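Local coordinates for SusD superfamily protein (PDB 3HDX) that probably binds polysaccharide at the outer membrane of the gut bacterium Bacteroides thetaiotaomicron, as SusD-family proteins do, at residues F307-F312 / R394-V399; S385-I390 / A414-E419; F301-N306 / R420-M425; T235-L240 / S321-Q326. One frame throughout, in Å; residues are numbered along the deposited sequence. Where two conformers were deposited one is given.

Contact 1 (F307-F312 / R394-V399)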
# COMPACT_ATOMS: atom_id res chain seq x y z
N PHE A 307 -13.42 1.71 24.92
CA PHE A 307 -12.95 0.38 25.33
C PHE A 307 -13.58 -0.80 24.61
O PHE A 307 -13.03 -1.91 24.66
CB PHE A 307 -12.87 0.19 26.85
CG PHE A 307 -14.20 0.13 27.59
CD1 PHE A 307 -15.13 -0.89 27.39
CD2 PHE A 307 -14.49 1.13 28.49
CE1 PHE A 307 -16.29 -0.92 28.13
CE2 PHE A 307 -15.65 1.09 29.25
CZ PHE A 307 -16.57 0.08 29.04
N ASP A 308 -14.71 -0.57 23.94
CA ASP A 308 -15.33 -1.60 23.12
C ASP A 308 -14.68 -1.81 21.76
O ASP A 308 -15.06 -2.73 21.06
CB ASP A 308 -16.83 -1.34 22.99
CG ASP A 308 -17.55 -1.51 24.33
OD1 ASP A 308 -17.24 -2.46 25.15
OD2 ASP A 308 -18.33 -0.64 24.63
N ASP A 309 -13.71 -0.95 21.39
CA ASP A 309 -12.97 -1.09 20.13
C ASP A 309 -12.25 -2.45 20.14
O ASP A 309 -11.35 -2.69 20.97
CB ASP A 309 -12.01 0.06 19.96
CG ASP A 309 -11.48 0.18 18.56
OD1 ASP A 309 -11.05 -0.85 17.98
OD2 ASP A 309 -11.55 1.31 18.03
N LEU A 310 -12.66 -3.33 19.21
CA LEU A 310 -12.07 -4.67 19.15
C LEU A 310 -10.58 -4.68 18.84
O LEU A 310 -9.89 -5.65 19.16
CB LEU A 310 -12.79 -5.58 18.14
CG LEU A 310 -14.25 -5.93 18.48
CD1 LEU A 310 -14.91 -6.70 17.37
CD2 LEU A 310 -14.28 -6.74 19.80
N ARG A 311 -10.06 -3.64 18.22
CA ARG A 311 -8.63 -3.57 17.92
C ARG A 311 -7.78 -3.34 19.19
O ARG A 311 -6.65 -3.81 19.25
CB ARG A 311 -8.37 -2.45 16.91
CG ARG A 311 -9.06 -2.71 15.53
CD ARG A 311 -9.28 -1.51 14.68
NE ARG A 311 -10.27 -0.58 15.25
CZ ARG A 311 -11.05 0.26 14.55
NH1 ARG A 311 -11.04 0.29 13.22
NH2 ARG A 311 -11.86 1.09 15.19
N PHE A 312 -8.36 -2.64 20.17
CA PHE A 312 -7.67 -2.33 21.42
C PHE A 312 -8.67 -2.30 22.56
O PHE A 312 -9.08 -1.27 23.05
CB PHE A 312 -6.88 -1.02 21.33
CG PHE A 312 -6.07 -0.75 22.53
CD1 PHE A 312 -5.09 -1.66 22.93
CD2 PHE A 312 -6.32 0.37 23.32
CE1 PHE A 312 -4.38 -1.42 24.08
CE2 PHE A 312 -5.62 0.61 24.47
CZ PHE A 312 -4.64 -0.29 24.86
N ARG A 394 -16.04 -3.56 14.32
CA ARG A 394 -14.95 -3.34 15.27
C ARG A 394 -15.45 -2.96 16.66
O ARG A 394 -14.73 -2.31 17.45
CB ARG A 394 -14.01 -2.26 14.71
CG ARG A 394 -13.34 -2.62 13.38
CD ARG A 394 -12.36 -3.73 13.56
NE ARG A 394 -11.74 -4.08 12.29
CZ ARG A 394 -11.98 -5.17 11.56
NH1 ARG A 394 -12.88 -6.09 11.91
NH2 ARG A 394 -11.30 -5.37 10.42
N GLY A 395 -16.67 -3.38 16.95
CA GLY A 395 -17.28 -3.19 18.27
C GLY A 395 -17.79 -1.81 18.62
O GLY A 395 -18.23 -1.59 19.75
N LEU A 396 -17.79 -0.90 17.64
CA LEU A 396 -18.20 0.46 17.86
C LEU A 396 -19.65 0.67 17.40
O LEU A 396 -20.10 0.09 16.41
CB LEU A 396 -17.27 1.44 17.11
CG LEU A 396 -15.78 1.35 17.47
CD1 LEU A 396 -14.96 2.34 16.65
CD2 LEU A 396 -15.53 1.56 18.96
N ARG A 397 -20.35 1.54 18.12
CA ARG A 397 -21.74 1.86 17.77
C ARG A 397 -21.81 2.63 16.46
O ARG A 397 -20.85 3.30 16.04
CB ARG A 397 -22.38 2.76 18.83
CG ARG A 397 -21.74 4.15 18.99
CD ARG A 397 -22.53 4.99 19.96
NE ARG A 397 -22.00 6.36 20.10
CZ ARG A 397 -22.30 7.39 19.32
NH1 ARG A 397 -23.04 7.24 18.22
NH2 ARG A 397 -21.78 8.58 19.61
N GLU A 398 -22.96 2.53 15.82
CA GLU A 398 -23.22 3.39 14.68
C GLU A 398 -23.25 4.86 15.13
O GLU A 398 -23.68 5.16 16.24
CB GLU A 398 -24.58 3.08 14.07
CG GLU A 398 -24.56 1.81 13.31
CD GLU A 398 -25.84 1.53 12.56
OE1 GLU A 398 -26.89 2.12 12.87
OE2 GLU A 398 -25.74 0.70 11.63
N VAL A 399 -22.76 5.73 14.25
CA VAL A 399 -22.84 7.15 14.40
C VAL A 399 -23.81 7.75 13.39
O VAL A 399 -24.17 7.11 12.41
CB VAL A 399 -21.46 7.85 14.31
CG1 VAL A 399 -20.58 7.43 15.53
CG2 VAL A 399 -20.76 7.54 12.94

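Contact 2 (S385-I390 / A414-E419). With EDO (1,2-ethanediol), chain E.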
# COMPACT_ATOMS: atom_id res chain seq x y z
N SER A 385 -22.88 6.04 6.23
CA SER A 385 -23.19 4.60 6.13
C SER A 385 -21.92 3.77 5.90
O SER A 385 -21.78 2.73 6.50
CB SER A 385 -24.22 4.29 5.05
OG SER A 385 -23.71 4.53 3.78
N TYR A 386 -20.98 4.27 5.11
CA TYR A 386 -19.72 3.56 4.83
C TYR A 386 -18.80 3.53 6.06
O TYR A 386 -18.20 2.51 6.36
CB TYR A 386 -19.05 4.13 3.58
CG TYR A 386 -19.97 3.94 2.39
CD1 TYR A 386 -20.21 2.67 1.89
CD2 TYR A 386 -20.62 5.02 1.81
CE1 TYR A 386 -21.12 2.46 0.81
CE2 TYR A 386 -21.49 4.85 0.76
CZ TYR A 386 -21.75 3.57 0.26
OH TYR A 386 -22.66 3.46 -0.77
N LEU A 387 -18.70 4.65 6.75
CA LEU A 387 -17.97 4.72 8.02
C LEU A 387 -18.53 3.69 9.00
O LEU A 387 -17.77 2.94 9.63
CB LEU A 387 -18.08 6.12 8.63
CG LEU A 387 -17.38 6.31 9.99
CD1 LEU A 387 -15.88 5.92 9.94
CD2 LEU A 387 -17.56 7.73 10.53
N ASN A 388 -19.86 3.65 9.13
CA ASN A 388 -20.50 2.71 10.04
C ASN A 388 -20.23 1.24 9.73
O ASN A 388 -20.18 0.43 10.66
CB ASN A 388 -22.02 2.97 10.17
CG ASN A 388 -22.34 4.16 11.05
OD1 ASN A 388 -21.55 4.50 11.95
ND2 ASN A 388 -23.49 4.77 10.83
N MSE A 389 -20.06 0.90 8.45
CA MSE A 389 -19.73 -0.48 8.08
C MSE A 389 -18.47 -0.97 8.77
O MSE A 389 -18.39 -2.13 9.23
CB MSE A 389 -19.59 -0.65 6.57
CG MSE A 389 -20.85 -0.51 5.83
SE MSE A 389 -20.60 -0.69 3.93
CE MSE A 389 -22.36 -0.03 3.44
N ILE A 390 -17.48 -0.09 8.84
CA ILE A 390 -16.21 -0.42 9.48
C ILE A 390 -16.39 -0.41 11.01
O ILE A 390 -16.00 -1.38 11.69
CB ILE A 390 -15.11 0.54 9.04
CG1 ILE A 390 -15.03 0.61 7.46
CG2 ILE A 390 -13.82 0.17 9.84
CD1 ILE A 390 -15.08 -0.64 6.69
N ALA A 414 -12.63 14.44 9.68
CA ALA A 414 -11.59 14.17 10.69
C ALA A 414 -11.82 12.76 11.29
O ALA A 414 -10.87 11.99 11.46
CB ALA A 414 -11.54 15.27 11.76
N GLU A 415 -13.07 12.42 11.57
CA GLU A 415 -13.38 11.11 12.15
C GLU A 415 -13.11 9.93 11.20
O GLU A 415 -12.62 8.89 11.64
CB GLU A 415 -14.79 11.05 12.75
CG GLU A 415 -15.13 9.75 13.44
CD GLU A 415 -14.20 9.39 14.59
OE1 GLU A 415 -13.54 10.28 15.19
OE2 GLU A 415 -14.15 8.18 14.89
N ILE A 416 -13.41 10.11 9.93
CA ILE A 416 -13.08 9.10 8.91
C ILE A 416 -11.56 8.85 8.93
O ILE A 416 -11.13 7.68 8.90
CB ILE A 416 -13.52 9.51 7.50
CG1 ILE A 416 -15.07 9.54 7.41
CG2 ILE A 416 -12.97 8.54 6.43
CD1 ILE A 416 -15.66 10.27 6.25
N PHE A 417 -10.76 9.93 9.00
CA PHE A 417 -9.30 9.74 9.12
C PHE A 417 -8.86 9.08 10.44
O PHE A 417 -7.92 8.31 10.43
CB PHE A 417 -8.54 11.01 8.80
CG PHE A 417 -8.47 11.24 7.34
CD1 PHE A 417 -7.57 10.51 6.56
CD2 PHE A 417 -9.31 12.14 6.69
CE1 PHE A 417 -7.49 10.70 5.18
CE2 PHE A 417 -9.23 12.31 5.34
CZ PHE A 417 -8.35 11.59 4.57
N GLU A 418 -9.58 9.31 11.55
CA GLU A 418 -9.26 8.60 12.79
C GLU A 418 -9.61 7.13 12.66
O GLU A 418 -8.93 6.29 13.22
CB GLU A 418 -9.99 9.21 14.00
CG GLU A 418 -9.53 10.61 14.32
CD GLU A 418 -8.03 10.75 14.53
OE1 GLU A 418 -7.45 9.93 15.24
OE2 GLU A 418 -7.43 11.72 13.97
N GLU A 419 -10.70 6.82 11.95
CA GLU A 419 -11.05 5.41 11.72
C GLU A 419 -9.98 4.72 10.85
O GLU A 419 -9.60 3.56 11.10
CB GLU A 419 -12.47 5.24 11.15
CG GLU A 419 -12.97 3.77 11.26
CD GLU A 419 -13.14 3.26 12.68
OE1 GLU A 419 -13.34 4.06 13.63
OE2 GLU A 419 -13.13 2.02 12.84
C1 EDO E . -4.97 13.68 12.80
O1 EDO E . -5.06 12.25 12.81
C2 EDO E . -4.27 14.18 14.04
O2 EDO E . -2.94 13.65 14.04

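Contact 3 (F301-N306 / R420-M425). With EDO (1,2-ethanediol), chain G.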
# COMPACT_ATOMS: atom_id res chain seq x y z
N PHE A 301 -4.09 5.21 24.21
CA PHE A 301 -5.25 5.77 24.90
C PHE A 301 -5.76 7.04 24.28
O PHE A 301 -6.91 7.38 24.51
CB PHE A 301 -5.02 5.84 26.42
CG PHE A 301 -4.89 4.47 27.04
CD1 PHE A 301 -5.96 3.59 27.02
CD2 PHE A 301 -3.74 4.07 27.68
CE1 PHE A 301 -5.86 2.33 27.60
CE2 PHE A 301 -3.64 2.78 28.27
CZ PHE A 301 -4.70 1.92 28.20
N SER A 302 -4.93 7.71 23.47
CA SER A 302 -5.35 8.92 22.75
C SER A 302 -6.10 8.54 21.47
O SER A 302 -7.10 9.16 21.11
CB SER A 302 -4.12 9.79 22.39
OG SER A 302 -3.48 10.30 23.54
N ILE A 303 -5.60 7.51 20.79
CA ILE A 303 -6.13 7.07 19.48
C ILE A 303 -7.38 6.23 19.58
O ILE A 303 -8.31 6.44 18.80
CB ILE A 303 -5.04 6.29 18.70
CG1 ILE A 303 -3.86 7.25 18.38
CG2 ILE A 303 -5.63 5.71 17.40
CD1 ILE A 303 -2.61 6.57 17.87
N PHE A 304 -7.37 5.28 20.52
CA PHE A 304 -8.51 4.39 20.76
C PHE A 304 -9.23 4.97 21.96
O PHE A 304 -8.72 4.90 23.08
CB PHE A 304 -8.02 2.97 21.02
CG PHE A 304 -7.33 2.36 19.84
CD1 PHE A 304 -8.08 1.72 18.85
CD2 PHE A 304 -5.94 2.39 19.72
CE1 PHE A 304 -7.49 1.14 17.77
CE2 PHE A 304 -5.33 1.83 18.60
CZ PHE A 304 -6.11 1.16 17.63
N THR A 305 -10.41 5.53 21.69
CA THR A 305 -11.17 6.30 22.66
C THR A 305 -12.31 5.53 23.31
O THR A 305 -12.94 6.06 24.22
CB THR A 305 -11.77 7.56 21.98
OG1 THR A 305 -12.68 7.18 20.92
CG2 THR A 305 -10.61 8.42 21.35
N ASN A 306 -12.55 4.32 22.85
CA ASN A 306 -13.70 3.52 23.31
C ASN A 306 -13.19 2.14 23.67
O ASN A 306 -12.64 1.45 22.81
CB ASN A 306 -14.73 3.49 22.16
CG ASN A 306 -16.02 2.78 22.51
OD1 ASN A 306 -16.07 1.92 23.36
ND2 ASN A 306 -17.06 3.08 21.75
N ARG A 420 -9.52 5.40 9.80
CA ARG A 420 -8.40 4.86 9.02
C ARG A 420 -7.15 4.65 9.90
O ARG A 420 -6.40 3.68 9.74
CB ARG A 420 -8.07 5.80 7.86
CG ARG A 420 -9.13 5.87 6.81
CD ARG A 420 -8.76 6.75 5.59
NE ARG A 420 -7.61 6.21 4.84
CZ ARG A 420 -7.67 5.28 3.90
NH1 ARG A 420 -8.84 4.81 3.43
NH2 ARG A 420 -6.54 4.86 3.36
N ARG A 421 -6.89 5.62 10.77
CA ARG A 421 -5.74 5.59 11.67
C ARG A 421 -5.78 4.31 12.50
O ARG A 421 -4.77 3.66 12.67
CB ARG A 421 -5.75 6.80 12.57
CG ARG A 421 -4.55 7.02 13.49
CD ARG A 421 -4.81 8.27 14.30
NE ARG A 421 -3.62 8.75 15.02
CZ ARG A 421 -3.62 9.80 15.82
NH1 ARG A 421 -4.73 10.51 16.02
NH2 ARG A 421 -2.48 10.20 16.39
N ARG A 422 -6.96 3.99 13.03
CA ARG A 422 -7.16 2.77 13.77
C ARG A 422 -7.13 1.49 12.92
O ARG A 422 -6.42 0.54 13.22
CB ARG A 422 -8.47 2.85 14.58
CG ARG A 422 -8.44 3.87 15.68
CD ARG A 422 -9.66 3.83 16.53
NE ARG A 422 -10.80 4.43 15.85
CZ ARG A 422 -11.22 5.69 15.96
NH1 ARG A 422 -10.60 6.56 16.74
NH2 ARG A 422 -12.28 6.07 15.28
N GLU A 423 -7.92 1.49 11.87
CA GLU A 423 -8.10 0.29 11.07
C GLU A 423 -6.91 -0.14 10.29
O GLU A 423 -6.60 -1.33 10.26
CB GLU A 423 -9.31 0.48 10.12
CG GLU A 423 -9.67 -0.73 9.29
CD GLU A 423 -10.03 -1.97 10.13
OE1 GLU A 423 -10.50 -1.80 11.27
OE2 GLU A 423 -9.90 -3.11 9.58
N LEU A 424 -6.20 0.83 9.72
CA LEU A 424 -5.10 0.54 8.82
C LEU A 424 -3.73 0.70 9.48
O LEU A 424 -2.68 0.70 8.79
CB LEU A 424 -5.22 1.42 7.55
CG LEU A 424 -6.57 1.35 6.81
CD1 LEU A 424 -6.69 2.43 5.71
CD2 LEU A 424 -6.77 -0.04 6.20
N MSE A 425 -3.70 0.77 10.80
CA MSE A 425 -2.44 0.93 11.55
C MSE A 425 -1.46 -0.20 11.18
O MSE A 425 -1.82 -1.38 11.20
CB MSE A 425 -2.76 0.93 13.05
CG MSE A 425 -1.56 1.25 13.95
SE MSE A 425 -2.09 1.48 15.79
CE MSE A 425 -2.94 3.20 15.75
C1 EDO G . -17.48 6.49 19.94
O1 EDO G . -16.91 5.22 19.55
C2 EDO G . -17.75 6.57 21.43
O2 EDO G . -16.53 6.39 22.18

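Contact 4 (T235-L240 / S321-Q326)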
# COMPACT_ATOMS: atom_id res chain seq x y z
N THR A 235 -13.05 -8.28 6.83
CA THR A 235 -12.30 -9.21 7.67
C THR A 235 -12.60 -8.95 9.15
O THR A 235 -12.62 -7.79 9.62
CB THR A 235 -10.78 -9.11 7.36
OG1 THR A 235 -10.53 -9.34 5.97
CG2 THR A 235 -9.94 -10.07 8.21
N SER A 236 -12.87 -10.03 9.89
CA SER A 236 -13.07 -9.93 11.32
C SER A 236 -11.75 -9.60 12.00
O SER A 236 -10.64 -9.82 11.45
CB SER A 236 -13.59 -11.27 11.87
OG SER A 236 -12.58 -12.28 11.82
N ILE A 237 -11.84 -9.07 13.22
CA ILE A 237 -10.61 -8.74 13.95
C ILE A 237 -9.69 -9.97 14.14
O ILE A 237 -8.47 -9.84 14.02
CB ILE A 237 -10.90 -7.98 15.29
CG1 ILE A 237 -9.58 -7.41 15.86
CG2 ILE A 237 -11.65 -8.92 16.29
CD1 ILE A 237 -8.87 -6.36 14.98
N ALA A 238 -10.28 -11.12 14.44
CA ALA A 238 -9.51 -12.35 14.62
C ALA A 238 -8.79 -12.72 13.32
O ALA A 238 -7.60 -13.04 13.33
CB ALA A 238 -10.37 -13.51 15.10
N ASP A 239 -9.51 -12.68 12.21
CA ASP A 239 -8.91 -13.02 10.88
C ASP A 239 -7.91 -11.98 10.40
O ASP A 239 -6.98 -12.31 9.66
CB ASP A 239 -10.00 -13.26 9.83
CG ASP A 239 -10.77 -14.58 10.03
OD1 ASP A 239 -10.29 -15.49 10.77
OD2 ASP A 239 -11.86 -14.74 9.42
N LEU A 240 -8.06 -10.74 10.84
CA LEU A 240 -7.11 -9.72 10.44
C LEU A 240 -5.76 -9.93 11.10
O LEU A 240 -4.74 -9.72 10.47
CB LEU A 240 -7.64 -8.33 10.80
CG LEU A 240 -6.79 -7.11 10.45
CD1 LEU A 240 -6.55 -7.01 8.93
CD2 LEU A 240 -7.46 -5.85 11.00
N SER A 321 -2.90 -8.85 26.77
CA SER A 321 -3.04 -8.67 25.33
C SER A 321 -4.37 -7.97 24.97
O SER A 321 -5.30 -7.80 25.76
CB SER A 321 -2.99 -10.01 24.58
OG SER A 321 -4.17 -10.78 24.79
N SER A 322 -4.38 -7.58 23.71
CA SER A 322 -5.50 -7.06 22.96
C SER A 322 -5.22 -7.54 21.54
O SER A 322 -4.13 -8.10 21.26
CB SER A 322 -5.50 -5.54 23.02
OG SER A 322 -4.28 -5.02 22.48
N TYR A 323 -6.14 -7.29 20.61
CA TYR A 323 -5.91 -7.76 19.23
C TYR A 323 -4.75 -7.06 18.49
O TYR A 323 -4.10 -7.69 17.67
CB TYR A 323 -7.18 -7.75 18.39
CG TYR A 323 -8.04 -8.96 18.65
CD1 TYR A 323 -7.69 -10.19 18.10
CD2 TYR A 323 -9.22 -8.89 19.38
CE1 TYR A 323 -8.48 -11.35 18.31
CE2 TYR A 323 -10.01 -10.04 19.59
CZ TYR A 323 -9.64 -11.25 19.04
OH TYR A 323 -10.43 -12.37 19.26
N TYR A 324 -4.48 -5.81 18.83
CA TYR A 324 -3.34 -5.09 18.23
C TYR A 324 -2.05 -5.09 19.02
O TYR A 324 -0.99 -4.91 18.43
CB TYR A 324 -3.72 -3.63 18.00
CG TYR A 324 -4.40 -3.29 16.68
CD1 TYR A 324 -5.04 -4.25 15.88
CD2 TYR A 324 -4.42 -1.96 16.26
CE1 TYR A 324 -5.64 -3.89 14.68
CE2 TYR A 324 -5.03 -1.60 15.09
CZ TYR A 324 -5.64 -2.55 14.30
OH TYR A 324 -6.23 -2.26 13.11
N VAL A 325 -2.14 -5.23 20.35
CA VAL A 325 -1.00 -5.00 21.22
C VAL A 325 -0.88 -6.06 22.32
O VAL A 325 -1.87 -6.44 22.95
CB VAL A 325 -1.14 -3.59 21.87
CG1 VAL A 325 0.04 -3.29 22.77
CG2 VAL A 325 -1.28 -2.50 20.80
N GLN A 326 0.34 -6.48 22.59
CA GLN A 326 0.66 -7.42 23.67
C GLN A 326 1.62 -6.76 24.66
O GLN A 326 2.16 -5.68 24.42
CB GLN A 326 1.27 -8.70 23.10
CG GLN A 326 0.24 -9.62 22.47
CD GLN A 326 0.83 -10.88 21.92
OE1 GLN A 326 1.87 -11.37 22.40
NE2 GLN A 326 0.14 -11.46 20.96

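Contact 1 (F307-F312 / R394-V399)
An Asx turn overlapping a type I beta turn, Asp309 to Phe312, docks Leu310 and Arg311 on Arg394 in the loop that follows helix 380-391. Leu310 N donates to Arg394 O at 2.9 Å, nearly straight at the hydrogen (171°) but from above the carbonyl plane. Asp309 CA makes a CH···O contact with that same oxygen, and Gly395 CA makes another with Asp308 O at 3.6 Å. A CB on Gly395 would run into Asp308 O, and its positive phi also suits a residue without a side chain. Arg311 stiffens the turn by gripping Asp309 side-on, NE to OD1 and NH2 to OD2. The Arg311 NE bond to Asp309 OD1, 2.9 Å, uses the syn lone pair, while Arg311 N takes the anti lone pair of OD1. The Arg394 and Arg311 side chains cross at about a right angle, with Arg394 CG over one face of the Arg311 guanidinium, toward its rim, 3.7 Å from Arg311 NH1. Leu396 CD1 lies at the edge, 3.6 Å from Arg311 NH2. A bend at chi2 (-68°) turns the Arg394 chain beyond CG, and the two guanidinium planes end 80° apart. The like charges of Arg311 NH1 and Arg394 NE, 4.5 Å apart, are probably balanced by Glu423, which pairs with Arg394 NH2 and Arg311 NH1, and by Glu419 on Arg311 NH1, so that two arginines can share a largely buried site.

Contact 2 (S385-I390 / A414-E419)
Leu387 and Ile390 on helix 380-391 meet Glu419, Ile416 and Glu415 on helix 409-423, mainly through aliphatic carbons. With CG anti to the backbone N (chi1 179°), Leu387 reaches across so that CD1 lies 3.7 Å from Glu419 CB. Its other branch, CD2, approaches Ile416 CG1 at 4.4 Å and also faces Glu415 CG. Ile390 adds CG2, which rests 3.6 Å from Glu419 OE2. Polar groups are held by other partners: no hydrogen bond joins the two segments. The Glu419 chain bends at chi2 (65°), and its carboxylate pairs through OE2 with Arg311 and through OE1 with Arg422, which also binds Glu415. Glu418 takes no part in the packing between the helices; its OE2 accepts from O1 of a bound ethanediol at 2.7 Å, and its OE1 forms a salt bridge with Arg421. With an alanine here, Arg421 would probably lose one of its carboxylate mates and the diol an acceptor. The short helical segments run in roughly the same direction, 26° apart, with axes 10.9 Å from each other. Helix 363-376 packs beside both, touching Tyr386 and Ile416, while Phe417 turns to helix 430-441.

Contact 3 (F301-N306 / R420-M425)
Arg422 lies alongside Phe304 and Ile303, sliding past both in the opposite direction. Its CB starts 3.7 Å from Phe304 CE1; CG then touches both that ring atom and Ile303 CG2, on adjacent sides, and CD closes to 3.5 Å from Phe304 CD1. A bend at chi3 (-75°) swings the guanidinium off the ring, the two planes 55° apart. At the tip, Arg422 NH1 donates to Ile303 O at 3.1 Å, in the guanidinium plane and almost in line with the carbonyl bond, while NH2 pairs with Glu419 and Glu415. With a leucine in its place, Ile303 O would probably be left without this donor and the two glutamates without their common positive charge. Ile303 CG1 sits centrally over the Arg421 guanidinium, 3.6 Å from CZ; Arg421 NH2 also pairs with Asp45. Met425, a selenomethionine, meets Ile303 tip to tip, CE to CD1 at 4.0 Å. Its SE stands at the edge of the Phe304 ring, 5.5 Å from the centroid, a Met-aromatic contact. The contact thus joins the C-terminal ends of helices 297-303 and 409-423, while on the latter helix Arg420 pairs with Asp365 of helix 363-376 and Asp433 of helix 430-441.

Contact 4 (T235-L240 / S321-Q326)
One face of the Tyr323 ring is met by Ile237, whose CG2 lies 4.0 Å from the ring centroid and 16° off the normal, a CH-pi contact. Ala238 approaches the same ring obliquely, its CA 4.0 Å from Tyr323 CE1. The Tyr324 ring receives the other end of the isoleucine, again obliquely, with Ile237 CD1 4.1 Å from Tyr324 CE1. Farther along this ring, Leu240 CD2 comes within 4.3 Å of Tyr324 OH. One isoleucine therefore serves two tyrosines: CG1 stands anti to the backbone N (chi1 -169°), pressing against Tyr323 CB at 3.5 Å and sending CD1 on to Tyr324, while CG2 takes the ring face. No hydrogen bond crosses the contact; it is held by hydrophobic and CH-pi packing.

Both backbones are fixed locally. Ser236 is the N-cap of helix 237-241, its OG accepting from Asp239 N at 3.1 Å. Within 321-326, Ser322 OG donates to Val325 O at 2.8 Å, in the carbonyl plane and on a lone pair; that oxygen also accepts from Ser322 N. The bonds tie together the two ends of the bend that presents Tyr323 and Tyr324.

The hydroxyl of Tyr324 is bonded to Arg422 O at the end of helix 409-423 and to Lys337. Ile237 further touches Leu310 and Arg311, and strand 325-326 pairs antiparallel with strand 334-335, so the short helix 237-241 is packed against the approach to a two-stranded antiparallel sheet.

In the fold
The four contacts form one connected region, with contact 1 in the middle: its centre lies about 10 Å from that of contact 3 and about 12 Å from those of contacts 2 and 4. Charges bind the first three together. Arg311 NH1 reaches Glu419 OE2 of contact 2 at 2.7 Å, and Arg394 NH2 reaches Glu423 OE2 of contact 3 at 2.8 Å. Contacts 2 and 3 share helix 409-423. Contact 4 joins through Arg394 NH1 to Thr235 O, 2.9 Å, and a backbone bond from Tyr324 to Arg311, but does not touch contact 2. Ethanediol molecules, probably from crystallisation, lie beside contacts 1, 2 and 3.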